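Local coordinates for protein putative LacI-family transcriptional regulator (Bacteroides fragilis, PDB 3GBV) that probably regulates transcription as a DNA-binding protein of the LacI family, with a two-lobed sensor domain resembling periplasmic binding proteins, at residues T61-A64 with V65-E68; K84-T87 with D88-E92. All blocks are in the same frame, centred on the assembly; numbering follows the deposited sequence.

Overall arrangement
Contacts 1 and 2 are both single-helix contacts, between residues three to four apart, with centres about 11 Å from each other in the same lobe. Residues 61-68 cover the end of helix 55-66 and the first two residues after it, and residues 84-92 make up nearly all of helix 84-93. The two helices pack together: Ile66 CD1 lies 3.3 Å from Ala89 CB, and Ser62 CB lies 3.5 Å from Phe86 CD1. Each contact has a packed face, apolar except for hydroxyl residues, and an exposed polar one. Their surface chemistry differs. Contact 2 carries a lysine-aspartate salt bridge near the helix start, whereas contact 1 sets glutamates beside a glutamine and a carbonyl oxygen where its helix runs out.

Contact 1 (T61-A64 with V65-E68); sequences TSQA and VIEE
Val65 opens the last turn of the helix by donating its N-H to Thr61 O, at 2.9 Å. Its CG1 is anti to the backbone N, which leaves CG2 on the nitrogen side, where it rests 3.2 Å from the same oxygen, Thr61 O. Ile66 follows with a straighter bond, its N-H meeting Ser62 O at 164°. The CG1 branch of Ile66 runs back alongside that carbonyl, with CG1 3.4 Å from Ser62 O, and CD1 prolongs the chain, chi2 near trans, toward helix 84-93. Glu67 gives the third bond of the series, N to Gln63 O at 2.8 Å, and is also where side chains meet. Gln63 leaves its backbone with CG opposite N and then bends at chi2 (71°), which swings the amide over the next turn: NE2 comes within 2.8 Å of Glu67 OE2, and the amide and carboxylate planes differ by 33°. At Glu68 the backbone N turns to Val65 O (3.0 Å), an i to i-3 bond that tightens the helix as it ends. Glu68 OE2 sits 3.0 Å from Ala64 O; as both are acceptors, this proximity might raise the carboxylate's proton affinity; OE1 has a weak bond from Asn46 ND2. Gln63, Ala64, Glu67 and Glu68 are exposed, but two faces of the turn are packed: Thr61 and Val65 lie on Tyr50 and Thr48 of strand 43-50, whereas Ser62, its hydroxyl bonded to Val59 O, and Ile66 face helix 84-93.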
ATOM      1  N   THR A  61     -15.441 -33.566  -1.218  1.00 42.16           N
ATOM      2  CA  THR A  61     -14.092 -33.111  -1.548  1.00 43.47           C
ATOM      3  C   THR A  61     -13.222 -32.981  -0.297  1.00 43.34           C
ATOM      4  O   THR A  61     -12.043 -33.352  -0.313  1.00 43.00           O
ATOM      5  CB  THR A  61     -14.104 -31.742  -2.279  1.00 43.57           C
ATOM      6  OG1 THR A  61     -14.460 -30.710  -1.354  1.00 46.15           O
ATOM      7  CG2 THR A  61     -15.111 -31.748  -3.423  1.00 41.76           C
ATOM      8  N   SER A  62     -13.804 -32.461   0.783  1.00 42.29           N
ATOM      9  CA  SER A  62     -13.066 -32.281   2.030  1.00 43.85           C
ATOM     10  C   SER A  62     -12.642 -33.637   2.565  1.00 43.25           C
ATOM     11  O   SER A  62     -11.531 -33.797   3.065  1.00 43.35           O
ATOM     12  CB  SER A  62     -13.930 -31.564   3.067  1.00 44.40           C
ATOM     13  OG  SER A  62     -15.005 -32.388   3.475  1.00 46.83           O
ATOM     14  N   GLN A  63     -13.543 -34.607   2.458  1.00 43.63           N
ATOM     15  CA  GLN A  63     -13.275 -35.969   2.893  1.00 43.67           C
ATOM     16  C   GLN A  63     -12.128 -36.535   2.045  1.00 42.71           C
ATOM     17  O   GLN A  63     -11.248 -37.234   2.552  1.00 41.89           O
ATOM     18  CB  GLN A  63     -14.528 -36.830   2.707  1.00 45.45           C
ATOM     19  CG  GLN A  63     -14.339 -38.297   3.074  1.00 49.53           C
ATOM     20  CD  GLN A  63     -14.189 -38.511   4.569  1.00 51.75           C
ATOM     21  OE1 GLN A  63     -15.144 -38.341   5.331  1.00 53.42           O
ATOM     22  NE2 GLN A  63     -12.983 -38.881   5.000  1.00 52.04           N
ATOM     23  N   ALA A  64     -12.149 -36.230   0.751  1.00 40.74           N
ATOM     24  CA  ALA A  64     -11.105 -36.699  -0.147  1.00 41.66           C
ATOM     25  C   ALA A  64      -9.774 -36.119   0.317  1.00 42.48           C
ATOM     26  O   ALA A  64      -8.756 -36.805   0.302  1.00 42.77           O
ATOM     27  CB  ALA A  64     -11.400 -36.268  -1.581  1.00 38.70           C
ATOM     28  N   VAL A  65      -9.791 -34.855   0.736  1.00 43.32           N
ATOM     29  CA  VAL A  65      -8.579 -34.197   1.219  1.00 43.56           C
ATOM     30  C   VAL A  65      -8.076 -34.886   2.476  1.00 43.69           C
ATOM     31  O   VAL A  65      -6.893 -35.199   2.595  1.00 44.32           O
ATOM     32  CB  VAL A  65      -8.820 -32.711   1.554  1.00 43.28           C
ATOM     33  CG1 VAL A  65      -7.563 -32.107   2.175  1.00 43.09           C
ATOM     34  CG2 VAL A  65      -9.195 -31.949   0.298  1.00 43.98           C
ATOM     35  N   ILE A  66      -8.980 -35.113   3.418  1.00 44.05           N
ATOM     36  CA  ILE A  66      -8.620 -35.777   4.661  1.00 46.63           C
ATOM     37  C   ILE A  66      -8.074 -37.171   4.355  1.00 47.84           C
ATOM     38  O   ILE A  66      -7.107 -37.622   4.970  1.00 46.71           O
ATOM     39  CB  ILE A  66      -9.845 -35.898   5.599  1.00 46.20           C
ATOM     40  CG1 ILE A  66     -10.237 -34.513   6.109  1.00 46.31           C
ATOM     41  CG2 ILE A  66      -9.531 -36.820   6.764  1.00 47.62           C
ATOM     42  CD1 ILE A  66     -11.522 -34.488   6.901  1.00 47.21           C
ATOM     43  N   GLU A  67      -8.690 -37.842   3.388  1.00 49.48           N
ATOM     44  CA  GLU A  67      -8.266 -39.184   3.017  1.00 51.32           C
ATOM     45  C   GLU A  67      -6.957 -39.233   2.230  1.00 51.12           C
ATOM     46  O   GLU A  67      -6.453 -40.309   1.920  1.00 50.88           O
ATOM     47  CB  GLU A  67      -9.394 -39.893   2.263  1.00 52.04           C
ATOM     48  CG  GLU A  67     -10.417 -40.519   3.209  1.00 53.68           C
ATOM     49  CD  GLU A  67     -11.691 -40.947   2.509  1.00 55.62           C
ATOM     50  OE1 GLU A  67     -11.626 -41.279   1.307  1.00 56.52           O
ATOM     51  OE2 GLU A  67     -12.754 -40.964   3.169  1.00 56.45           O
ATOM     52  N   GLU A  68      -6.403 -38.067   1.917  1.00 51.84           N
ATOM     53  CA  GLU A  68      -5.129 -38.005   1.209  1.00 52.33           C
ATOM     54  C   GLU A  68      -4.007 -37.993   2.241  1.00 51.29           C
ATOM     55  O   GLU A  68      -2.833 -38.070   1.891  1.00 51.89           O
ATOM     56  CB  GLU A  68      -5.057 -36.756   0.328  1.00 54.79           C
ATOM     57  CG  GLU A  68      -5.715 -36.939  -1.030  1.00 60.20           C
ATOM     58  CD  GLU A  68      -6.123 -35.628  -1.682  1.00 64.69           C
ATOM     59  OE1 GLU A  68      -5.626 -35.330  -2.791  1.00 67.88           O
ATOM     60  OE2 GLU A  68      -6.950 -34.896  -1.093  1.00 67.00           O
TER

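Contact 2 (K84-T87 with D88-E92)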
ATOM      1  N   LYS A  84     -17.596 -27.565  10.263  1.00 31.65           N
ATOM      2  CA  LYS A  84     -17.306 -28.219  11.540  1.00 31.87           C
ATOM      3  C   LYS A  84     -16.771 -29.647  11.370  1.00 32.52           C
ATOM      4  O   LYS A  84     -15.797 -30.040  12.017  1.00 31.63           O
ATOM      5  CB  LYS A  84     -18.555 -28.240  12.419  1.00 31.92           C
ATOM      6  CG  LYS A  84     -18.278 -28.663  13.842  1.00 32.62           C
ATOM      7  CD  LYS A  84     -19.520 -28.560  14.703  1.00 32.82           C
ATOM      8  CE  LYS A  84     -19.154 -28.739  16.166  1.00 35.53           C
ATOM      9  NZ  LYS A  84     -18.339 -29.973  16.362  1.00 35.86           N
ATOM     10  N   GLY A  85     -17.396 -30.419  10.491  1.00 31.94           N
ATOM     11  CA  GLY A  85     -16.942 -31.778  10.284  1.00 32.58           C
ATOM     12  C   GLY A  85     -15.504 -31.838   9.798  1.00 33.16           C
ATOM     13  O   GLY A  85     -14.717 -32.677  10.253  1.00 31.34           O
ATOM     14  N   PHE A  86     -15.157 -30.937   8.884  1.00 32.38           N
ATOM     15  CA  PHE A  86     -13.815 -30.903   8.315  1.00 33.61           C
ATOM     16  C   PHE A  86     -12.754 -30.589   9.369  1.00 33.02           C
ATOM     17  O   PHE A  86     -11.820 -31.362   9.565  1.00 31.30           O
ATOM     18  CB  PHE A  86     -13.760 -29.880   7.169  1.00 34.11           C
ATOM     19  CG  PHE A  86     -12.473 -29.904   6.389  1.00 35.76           C
ATOM     20  CD1 PHE A  86     -11.939 -31.104   5.928  1.00 37.80           C
ATOM     21  CD2 PHE A  86     -11.794 -28.721   6.116  1.00 35.55           C
ATOM     22  CE1 PHE A  86     -10.740 -31.119   5.205  1.00 38.58           C
ATOM     23  CE2 PHE A  86     -10.605 -28.724   5.398  1.00 35.23           C
ATOM     24  CZ  PHE A  86     -10.074 -29.920   4.942  1.00 36.19           C
ATOM     25  N   THR A  87     -12.919 -29.465  10.056  1.00 33.30           N
ATOM     26  CA  THR A  87     -11.977 -29.040  11.084  1.00 33.10           C
ATOM     27  C   THR A  87     -11.895 -29.996  12.276  1.00 32.69           C
ATOM     28  O   THR A  87     -10.825 -30.159  12.859  1.00 30.99           O
ATOM     29  CB  THR A  87     -12.322 -27.619  11.576  1.00 34.16           C
ATOM     30  OG1 THR A  87     -13.691 -27.578  11.999  1.00 32.13           O
ATOM     31  CG2 THR A  87     -12.107 -26.595  10.447  1.00 33.08           C
ATOM     32  N   ASP A  88     -13.013 -30.616  12.652  1.00 32.00           N
ATOM     33  CA  ASP A  88     -12.980 -31.571  13.764  1.00 34.40           C
ATOM     34  C   ASP A  88     -12.127 -32.767  13.351  1.00 35.05           C
ATOM     35  O   ASP A  88     -11.343 -33.302  14.142  1.00 34.62           O
ATOM     36  CB  ASP A  88     -14.385 -32.063  14.132  1.00 34.20           C
ATOM     37  CG  ASP A  88     -15.134 -31.087  15.015  1.00 34.61           C
ATOM     38  OD1 ASP A  88     -14.477 -30.288  15.716  1.00 33.20           O
ATOM     39  OD2 ASP A  88     -16.383 -31.134  15.023  1.00 33.86           O
ATOM     40  N   ALA A  89     -12.280 -33.171  12.095  1.00 34.71           N
ATOM     41  CA  ALA A  89     -11.535 -34.301  11.562  1.00 36.72           C
ATOM     42  C   ALA A  89     -10.045 -33.987  11.468  1.00 37.17           C
ATOM     43  O   ALA A  89      -9.213 -34.862  11.690  1.00 39.92           O
ATOM     44  CB  ALA A  89     -12.083 -34.684  10.186  1.00 34.69           C
ATOM     45  N   LEU A  90      -9.705 -32.745  11.131  1.00 37.32           N
ATOM     46  CA  LEU A  90      -8.304 -32.366  11.033  1.00 37.02           C
ATOM     47  C   LEU A  90      -7.669 -32.352  12.423  1.00 37.64           C
ATOM     48  O   LEU A  90      -6.556 -32.845  12.606  1.00 36.90           O
ATOM     49  CB  LEU A  90      -8.154 -30.993  10.360  1.00 36.17           C
ATOM     50  CG  LEU A  90      -8.501 -30.896   8.862  1.00 37.18           C
ATOM     51  CD1 LEU A  90      -8.223 -29.479   8.371  1.00 36.24           C
ATOM     52  CD2 LEU A  90      -7.693 -31.904   8.047  1.00 33.93           C
ATOM     53  N   ASN A  91      -8.371 -31.789  13.404  1.00 37.81           N
ATOM     54  CA  ASN A  91      -7.838 -31.751  14.763  1.00 39.41           C
ATOM     55  C   ASN A  91      -7.686 -33.175  15.272  1.00 39.74           C
ATOM     56  O   ASN A  91      -6.649 -33.549  15.820  1.00 39.45           O
ATOM     57  CB  ASN A  91      -8.767 -30.981  15.707  1.00 38.80           C
ATOM     58  CG  ASN A  91      -8.817 -29.497  15.399  1.00 40.33           C
ATOM     59  OD1 ASN A  91      -7.790 -28.858  15.196  1.00 39.58           O
ATOM     60  ND2 ASN A  91     -10.019 -28.937  15.382  1.00 42.52           N
ATOM     61  N   GLU A  92      -8.727 -33.973  15.079  1.00 40.25           N
ATOM     62  CA  GLU A  92      -8.705 -35.352  15.528  1.00 41.20           C
ATOM     63  C   GLU A  92      -7.520 -36.120  14.947  1.00 39.10           C
ATOM     64  O   GLU A  92      -6.948 -36.982  15.608  1.00 38.90           O
ATOM     65  CB  GLU A  92     -10.026 -36.049  15.169  1.00 43.17           C
ATOM     66  CG  GLU A  92      -9.978 -37.559  15.357  1.00 50.38           C
ATOM     67  CD  GLU A  92     -11.344 -38.171  15.576  1.00 54.13           C
ATOM     68  OE1 GLU A  92     -11.956 -37.878  16.629  1.00 56.24           O
ATOM     69  OE2 GLU A  92     -11.802 -38.945  14.700  1.00 56.22           O
TER
HETATM   70  O   HOH W   1     -14.293 -27.693  14.452  1.00 32.34           O
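Phe86 and Leu90, one turn apart, form the close-packed side of this helix. Leu90 CD1 stands 3.8 Å above the plane of the Phe86 ring, displaced toward its rim, and the line to the ring centroid is 21° off the normal, which identifies a CH-pi contact over the face. The nearest ring atoms are the adjacent CE2 and CZ, and CE2 is 3.9 Å from Leu90 CD1. The backbone holds the pair in step through Leu90 N to Phe86 O (3.0 Å). Ala89 belongs to the same flank, its N bonded to Gly85 O while its methyl group fits against helix 55-66.

The other side is polar and exposed. Lys84 is extended through its first three torsions and bends at the fourth (chi4 -51°), turning NZ toward Asp88, one turn ahead. There NZ forms a salt bridge of 2.6 Å with Asp88 OD2, which receives it through its syn lone pair. The second oxygen, Asp88 OD1, accepts a water at 2.9 Å, and that water also meets Thr87 OG1, so both carboxylate oxygens are engaged. Asn91 shows that proximity alone is insufficient evidence: its ND2 is 2.9 Å from Thr87 O but badly angled for a bond, and that oxygen instead receives Asn91 N at 3.0 Å.

Thr87, although it reaches this water, is buried, and with Leu90 it touches Tyr97 of strand 97-100. The chain runs from strand 72-75 through helix 84-93 to strand 97-100, and the two strands are parallel neighbours, which makes this the crossover helix of a beta-alpha-beta unit, the repeating element of the Rossmann-like lobes in type I periplasmic binding proteins and LacI-family regulators.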